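PDB 5MQ6: pyridine nucleotide-disulfide oxidoreductase-like protein from Myceliophthora thermophila, which uses FAD and NADPH to insert one oxygen atom next to the carbonyl of ketones, bulky polycyclic ones above all, giving esters or lactones. Local coordinates for residues 333-336 / 337-341; 360-363 / 364-367; 373-377 / 378-382; 382-385 / 386-389. All blocks are in the same frame, centred on the assembly; numbering follows the deposited sequence.

Contact 1 (333-336 / 337-341); sequences MLNL and DSYLT
Y339 packs back against N335 and L336, one turn earlier on helix 328-340, and its side chain can be followed outward from the backbone. CB rests 3.6 Å from L336 O. With CG set beside the backbone N and anti to the carbonyl carbon (chi1 -71°), the ring is carried back along the helix, and its CD2 comes to 3.2 Å from N335 O. That carbonyl oxygen lies at the ring edge, near its plane, so the approach is through the C-H rim and not over a face. Further out, CE2 lies 4.0 Å from N335 OD1; the two side chains run side by side in the same direction, with amide and ring planes 66° apart. At the tip, OH is hydrogen-bonded to Q348 NE2. The N335 amide is held in the same region, OD1 by M351 N and ND2 by E349 O, so both polar ends are fixed by the 348-351 loop.

N335 O has a further partner: S338 OG donates to it at 2.6 Å, in the carbonyl plane on a lone pair. The backbone bonds D337 N to M333 O and S338 N to L334 O. At Y339 the pattern tightens, its N bonding L336 O, three residues back, at 3.1 Å. Two residues past Y339, T341 gives both its N and its OG1 to D337 O, the hydroxyl, at 2.9 Å, being an extra hold on that oxygen. The side chain of L336 is about 9 Å from the bound FAD. An i-to-i+3 bond followed by a return to i-to-i+4 at T341, the first non-helical residue, is mixed bonding typical of a helix C-terminus.

Contact 2 (360-363 / 364-367); sequences PAFS and AVIG
A 3-10 turn at 360-362 runs directly into the short helix 363-366, and the side chain of F362 folds forward from the first onto the second. Its ring receives V365 CG2 over one face: the methyl stands 4.0 Å from the ring centroid and only 8° off the normal, a centred CH-pi contact. I366 approaches the same ring obliquely, its CG1 3.6 Å from F362 CD2. A first torsion of -154° swings the ring to the carbonyl side of F362, toward the residues that follow, where both aliphatic chains can meet it.

The backbone bonds record the change of helix type. A364 N reaches A361 O at 3.0 Å and V365 N reaches F362 O at 2.9 Å, both i-to-i+3. G367 N then takes S363 O, an i-to-i+4 bond of 2.8 Å. At the start, S363 OG turns back to P360 O at 2.7 Å, in the carbonyl plane. W589 NE1 also donates to S363 O. The F362 side chain is about 9 Å from the bound NADPH. G367, with a phi of 116°, leaves the helical conformation, as is typical of a glycine that terminates a short helix.

Contact 3 (373-377 / 378-382); sequences IVEPT and PEKIA
T377 O is gripped from the first turn of helix 378-406 by two backbone amides. I381 N gives the straighter bond, 3.0 Å long with an N-H...O angle of 170°; K380 N adds a weak one at 3.1 Å. K380 N has its better acceptor in the side chain of the same threonine, T377 OG1, also 3.1 Å away but at 154°. A chi1 of 66° makes this possible, placing OG1 between the backbone N and the carbonyl carbon and facing the amide. T377 is therefore the N-cap of the helix, followed by P378 as its first residue, and the inverse gamma turn centred on P376 leads the chain into it.

K380 lies alongside T377, its CG 3.2 Å from T377 OG1. E375 also lies side by side with K380, pointing the same way, with E375 CB 3.9 Å from K380 CG. Their charged ends stay apart, E375 OE2 and K380 NZ being 4.3 Å from each other, beyond a salt bridge; E383 on the same helix offers K380 a long, weak ion pair. I381 CG1 comes within 3.5 Å of T377 O, and the same side chain also touches A591.

Contact 4 (382-385 / 386-389); sequences AEHL and GRLY
H384 and L388, one turn apart, make the CH-pi contact of this helical segment. L388 CD1 stands over one face of the imidazole, 3.8 Å from the H384 ring centroid and displaced toward the rim, 25° off the normal. The methyl sits nearest the outer end of the ring, 3.5 Å from both H384 CE1 and NE2. The histidine gets there because its CG is anti to the backbone N (chi1 171°), which turns the ring up the helix toward L388. The Y389 ring turns its edge to a backbone oxygen, CD1 lying 3.1 Å from L385 O, with the oxygen near the plane of the phenol ring. Away from the histidine, the Y389 ring meets W423 edge-to-face, and L388 packs on S363 of helix 363-366.

Both ring nitrogens of H384 have polar partners. A water in the imidazole plane lies 2.6 Å from ND1 and accepts from R387 NE at 3.1 Å, so it bridges the two side chains; NE2 is hydrogen-bonded to W589 O. With partners at both nitrogens, the rotation of the ring is probably well fixed. W589 also meets it with its own ring, the planes at about 60°.

Main-chain bonding is that of a regular alpha-helix, an early part of helix 378-406. Four successive i-to-i+4 bonds join G386, R387, L388 and Y389 to A382, E383, H384 and L385.

How the contacts relate
Contact 2 is the most buried of the four and contact 3 the most exposed, with contacts 1 and 4 partly buried between them. Contacts 3 and 4 share A382 and helix 378-406: capping and charged side chains mark its solvent-facing start, whereas a ring-methyl contact and a bridging water appear further along. V374 CG2 of contact 3 lies 3.4 Å from H384 ND1 of contact 4. Contact 2 sits between helices, touching contact 1 through T341 CG2 and I366 CG2 (3.7 Å) and contact 4 through A364 CB and L388 CD1 (3.8 Å). Contacts 1 and 3 do not meet, their nearest atoms being about 12 Å apart.

Contact 1 (333-336 / 337-341)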
# COMPACT_ATOMS: atom_id res chain seq x y z
N MET A 333 -0.48 -11.36 14.64
CA MET A 333 -0.39 -10.09 14.00
C MET A 333 -0.19 -9.02 15.06
O MET A 333 0.57 -8.07 14.90
CB MET A 333 -1.68 -9.80 13.21
CG MET A 333 -1.79 -10.52 11.89
SD MET A 333 -3.25 -10.16 10.83
CE MET A 333 -4.53 -10.22 11.96
N LEU A 334 -0.89 -9.21 16.18
CA LEU A 334 -0.74 -8.30 17.34
C LEU A 334 0.67 -8.37 17.94
O LEU A 334 1.30 -7.37 18.19
CB LEU A 334 -1.82 -8.66 18.36
CG LEU A 334 -3.22 -8.13 18.03
CD1 LEU A 334 -4.24 -8.92 18.85
CD2 LEU A 334 -3.30 -6.68 18.46
N ASN A 335 1.17 -9.57 18.09
CA ASN A 335 2.52 -9.79 18.57
C ASN A 335 3.58 -9.10 17.70
O ASN A 335 4.37 -8.34 18.20
CB ASN A 335 2.74 -11.29 18.66
CG ASN A 335 4.06 -11.64 19.26
OD1 ASN A 335 5.08 -11.80 18.57
ND2 ASN A 335 4.06 -11.71 20.56
N LEU A 336 3.51 -9.28 16.38
CA LEU A 336 4.39 -8.61 15.46
C LEU A 336 4.27 -7.07 15.60
O LEU A 336 5.25 -6.36 15.71
CB LEU A 336 4.07 -9.02 14.01
CG LEU A 336 4.84 -8.27 12.94
CD1 LEU A 336 6.36 -8.50 13.10
CD2 LEU A 336 4.39 -8.85 11.62
N ASP A 337 3.05 -6.57 15.55
CA ASP A 337 2.90 -5.15 15.56
C ASP A 337 3.33 -4.53 16.90
O ASP A 337 3.58 -3.31 16.91
CB ASP A 337 1.43 -4.78 15.31
CG ASP A 337 1.28 -3.41 14.69
OD1 ASP A 337 1.96 -3.15 13.62
OD2 ASP A 337 0.45 -2.60 15.26
N SER A 338 3.35 -5.29 18.01
CA SER A 338 3.79 -4.75 19.29
C SER A 338 5.21 -4.29 19.24
O SER A 338 5.55 -3.36 19.97
CB SER A 338 3.60 -5.73 20.43
OG SER A 338 4.52 -6.91 20.35
N TYR A 339 6.03 -4.86 18.33
CA TYR A 339 7.43 -4.43 18.22
C TYR A 339 7.55 -3.14 17.44
O TYR A 339 8.40 -2.32 17.70
CB TYR A 339 8.26 -5.57 17.55
CG TYR A 339 8.42 -6.74 18.49
CD1 TYR A 339 9.44 -6.75 19.50
CD2 TYR A 339 7.51 -7.74 18.50
CE1 TYR A 339 9.52 -7.82 20.44
CE2 TYR A 339 7.58 -8.79 19.40
CZ TYR A 339 8.57 -8.84 20.38
OH TYR A 339 8.51 -9.93 21.23
N LEU A 340 6.70 -2.96 16.46
CA LEU A 340 6.71 -1.81 15.62
C LEU A 340 6.02 -0.61 16.22
O LEU A 340 6.26 0.52 15.78
CB LEU A 340 6.02 -2.16 14.24
CG LEU A 340 6.89 -3.13 13.50
CD1 LEU A 340 6.10 -3.99 12.48
CD2 LEU A 340 8.09 -2.41 12.88
N THR A 341 5.18 -0.83 17.23
CA THR A 341 4.52 0.28 17.94
C THR A 341 5.29 0.56 19.27
O THR A 341 4.84 1.30 20.15
CB THR A 341 3.05 -0.05 18.23
OG1 THR A 341 2.92 -1.30 18.94
CG2 THR A 341 2.30 -0.15 17.00

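Contact 2 (360-363 / 364-367)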
# COMPACT_ATOMS: atom_id res chain seq x y z
N PRO A 360 12.12 -0.52 16.72
CA PRO A 360 11.10 0.10 17.56
C PRO A 360 10.86 1.59 17.28
O PRO A 360 9.80 2.08 17.58
CB PRO A 360 11.68 -0.13 18.99
CG PRO A 360 13.18 -0.05 18.75
CD PRO A 360 13.34 -0.86 17.47
N ALA A 361 11.79 2.26 16.60
CA ALA A 361 11.54 3.63 16.15
C ALA A 361 10.63 3.70 14.96
O ALA A 361 10.22 4.82 14.56
CB ALA A 361 12.83 4.39 15.80
N PHE A 362 10.30 2.54 14.35
CA PHE A 362 9.17 2.61 13.35
C PHE A 362 7.86 3.20 13.91
O PHE A 362 7.03 3.78 13.17
CB PHE A 362 8.93 1.28 12.66
CG PHE A 362 8.30 1.40 11.29
CD1 PHE A 362 9.03 1.89 10.21
CD2 PHE A 362 6.98 0.96 11.07
CE1 PHE A 362 8.44 2.00 8.93
CE2 PHE A 362 6.39 1.09 9.83
CZ PHE A 362 7.13 1.59 8.75
N SER A 363 7.70 3.10 15.20
CA SER A 363 6.56 3.69 15.92
C SER A 363 6.44 5.22 15.70
O SER A 363 5.36 5.82 15.87
CB SER A 363 6.80 3.41 17.42
OG SER A 363 8.00 4.08 17.84
N ALA A 364 7.54 5.85 15.29
CA ALA A 364 7.52 7.26 14.93
C ALA A 364 6.41 7.52 13.93
O ALA A 364 5.84 8.55 13.92
CB ALA A 364 8.88 7.70 14.30
N VAL A 365 6.19 6.60 13.02
CA VAL A 365 5.21 6.83 11.98
C VAL A 365 3.94 6.06 12.17
O VAL A 365 2.99 6.38 11.50
CB VAL A 365 5.66 6.63 10.55
CG1 VAL A 365 6.55 7.82 10.13
CG2 VAL A 365 6.32 5.26 10.35
N ILE A 366 3.95 5.04 13.02
CA ILE A 366 2.78 4.20 13.29
C ILE A 366 1.98 4.60 14.54
O ILE A 366 0.75 4.54 14.52
CB ILE A 366 3.26 2.72 13.43
CG1 ILE A 366 3.77 2.25 12.10
CG2 ILE A 366 2.18 1.86 13.94
CD1 ILE A 366 2.89 2.61 10.95
N GLY A 367 2.66 5.07 15.58
CA GLY A 367 2.01 5.31 16.87
C GLY A 367 2.63 4.37 17.88
O GLY A 367 3.26 3.39 17.52

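Contact 3 (373-377 / 378-382)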
# COMPACT_ATOMS: atom_id res chain seq x y z
N ILE A 373 0.34 11.07 24.76
CA ILE A 373 0.05 11.89 23.62
C ILE A 373 0.98 13.05 23.67
O ILE A 373 1.26 13.58 24.73
CB ILE A 373 -1.42 12.34 23.69
CG1 ILE A 373 -2.31 11.14 23.29
CG2 ILE A 373 -1.68 13.54 22.78
CD1 ILE A 373 -3.71 11.10 23.87
N VAL A 374 1.49 13.46 22.52
CA VAL A 374 2.48 14.48 22.51
C VAL A 374 1.76 15.80 22.62
O VAL A 374 0.91 16.06 21.84
CB VAL A 374 3.34 14.41 21.25
CG1 VAL A 374 4.24 15.63 21.12
CG2 VAL A 374 4.18 13.14 21.29
N GLU A 375 2.11 16.64 23.59
CA GLU A 375 1.52 17.98 23.68
C GLU A 375 2.07 18.85 22.61
O GLU A 375 3.22 18.76 22.28
CB GLU A 375 1.84 18.65 25.00
CG GLU A 375 1.16 18.01 26.18
CD GLU A 375 1.78 18.54 27.47
OE1 GLU A 375 1.80 19.80 27.66
OE2 GLU A 375 2.30 17.70 28.26
N PRO A 376 1.26 19.75 22.06
CA PRO A 376 1.75 20.54 20.89
C PRO A 376 2.50 21.87 21.18
O PRO A 376 2.28 22.87 20.50
CB PRO A 376 0.46 20.75 20.05
CG PRO A 376 -0.67 20.59 21.02
CD PRO A 376 -0.21 19.83 22.24
N THR A 377 3.41 21.85 22.14
CA THR A 377 4.32 22.98 22.43
C THR A 377 5.63 22.63 21.82
O THR A 377 5.98 21.46 21.71
CB THR A 377 4.55 23.14 23.94
OG1 THR A 377 5.26 22.02 24.45
CG2 THR A 377 3.27 23.15 24.70
N PRO A 378 6.39 23.63 21.39
CA PRO A 378 7.70 23.30 20.81
C PRO A 378 8.68 22.51 21.72
O PRO A 378 9.48 21.70 21.21
CB PRO A 378 8.25 24.67 20.46
CG PRO A 378 7.03 25.50 20.19
CD PRO A 378 6.03 25.04 21.20
N GLU A 379 8.59 22.68 23.04
CA GLU A 379 9.45 21.95 23.97
C GLU A 379 9.07 20.47 24.00
O GLU A 379 9.94 19.62 24.11
CB GLU A 379 9.37 22.57 25.39
CG GLU A 379 9.31 21.54 26.53
CD GLU A 379 9.36 22.14 27.92
OE1 GLU A 379 9.21 23.38 28.03
OE2 GLU A 379 9.54 21.35 28.90
N LYS A 380 7.77 20.19 23.95
CA LYS A 380 7.29 18.82 24.00
C LYS A 380 7.52 18.11 22.68
O LYS A 380 7.86 16.97 22.69
CB LYS A 380 5.81 18.75 24.41
CG LYS A 380 5.59 19.13 25.85
CD LYS A 380 6.36 18.25 26.80
CE LYS A 380 6.08 18.63 28.24
NZ LYS A 380 6.56 17.50 29.09
N ILE A 381 7.36 18.79 21.56
CA ILE A 381 7.71 18.18 20.28
C ILE A 381 9.20 17.82 20.19
O ILE A 381 9.55 16.75 19.69
CB ILE A 381 7.32 19.08 19.09
CG1 ILE A 381 5.78 19.28 18.97
CG2 ILE A 381 7.88 18.57 17.76
CD1 ILE A 381 4.94 18.20 19.53
N ALA A 382 10.06 18.74 20.63
CA ALA A 382 11.51 18.53 20.57
C ALA A 382 11.94 17.32 21.41
O ALA A 382 12.80 16.57 21.02
CB ALA A 382 12.26 19.78 21.04

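Contact 4 (382-385 / 386-389)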
# COMPACT_ATOMS: atom_id res chain seq x y z
N ALA A 382 10.06 18.74 20.63
CA ALA A 382 11.51 18.53 20.57
C ALA A 382 11.94 17.32 21.41
O ALA A 382 12.80 16.57 21.02
CB ALA A 382 12.26 19.78 21.04
N GLU A 383 11.30 17.16 22.56
CA GLU A 383 11.58 16.09 23.44
C GLU A 383 11.14 14.75 22.79
O GLU A 383 11.79 13.76 22.92
CB GLU A 383 10.80 16.37 24.69
CG GLU A 383 11.12 15.53 25.88
CD GLU A 383 10.11 15.74 27.04
OE1 GLU A 383 10.18 14.97 28.02
OE2 GLU A 383 9.25 16.65 27.00
N HIS A 384 9.99 14.76 22.12
CA HIS A 384 9.43 13.60 21.39
C HIS A 384 10.39 13.24 20.27
O HIS A 384 10.74 12.07 20.12
CB HIS A 384 8.03 13.98 20.82
CG HIS A 384 7.42 12.95 19.87
ND1 HIS A 384 7.05 11.70 20.27
CD2 HIS A 384 7.03 13.06 18.58
CE1 HIS A 384 6.51 11.04 19.25
NE2 HIS A 384 6.45 11.86 18.21
N LEU A 385 10.81 14.22 19.49
CA LEU A 385 11.74 13.91 18.46
C LEU A 385 13.09 13.41 19.00
O LEU A 385 13.68 12.49 18.42
CB LEU A 385 11.98 15.08 17.54
CG LEU A 385 10.83 15.64 16.73
CD1 LEU A 385 11.40 16.74 15.87
CD2 LEU A 385 10.16 14.63 15.83
N GLY A 386 13.58 14.01 20.08
CA GLY A 386 14.81 13.56 20.65
C GLY A 386 14.72 12.13 21.05
O GLY A 386 15.62 11.35 20.71
N ARG A 387 13.62 11.77 21.71
CA ARG A 387 13.37 10.40 22.16
C ARG A 387 13.41 9.39 20.97
O ARG A 387 14.10 8.34 21.00
CB ARG A 387 12.07 10.25 22.99
CG ARG A 387 11.92 8.85 23.62
CD ARG A 387 10.56 8.61 24.28
NE ARG A 387 9.44 8.61 23.33
CZ ARG A 387 9.21 7.68 22.41
NH1 ARG A 387 10.03 6.63 22.28
NH2 ARG A 387 8.16 7.77 21.59
N LEU A 388 12.68 9.71 19.91
CA LEU A 388 12.59 8.84 18.74
C LEU A 388 13.92 8.72 18.02
O LEU A 388 14.30 7.62 17.65
CB LEU A 388 11.54 9.33 17.75
CG LEU A 388 10.12 9.21 18.26
CD1 LEU A 388 9.26 9.95 17.29
CD2 LEU A 388 9.68 7.76 18.34
N TYR A 389 14.62 9.83 17.82
CA TYR A 389 15.98 9.78 17.24
C TYR A 389 16.96 8.87 18.04
O TYR A 389 17.74 8.07 17.46
CB TYR A 389 16.53 11.21 17.03
CG TYR A 389 16.07 11.79 15.72
CD1 TYR A 389 14.85 12.42 15.60
CD2 TYR A 389 16.85 11.70 14.60
CE1 TYR A 389 14.41 12.93 14.38
CE2 TYR A 389 16.41 12.19 13.39
CZ TYR A 389 15.19 12.81 13.29
OH TYR A 389 14.76 13.30 12.07
O HOH W 1 7.25 10.72 22.72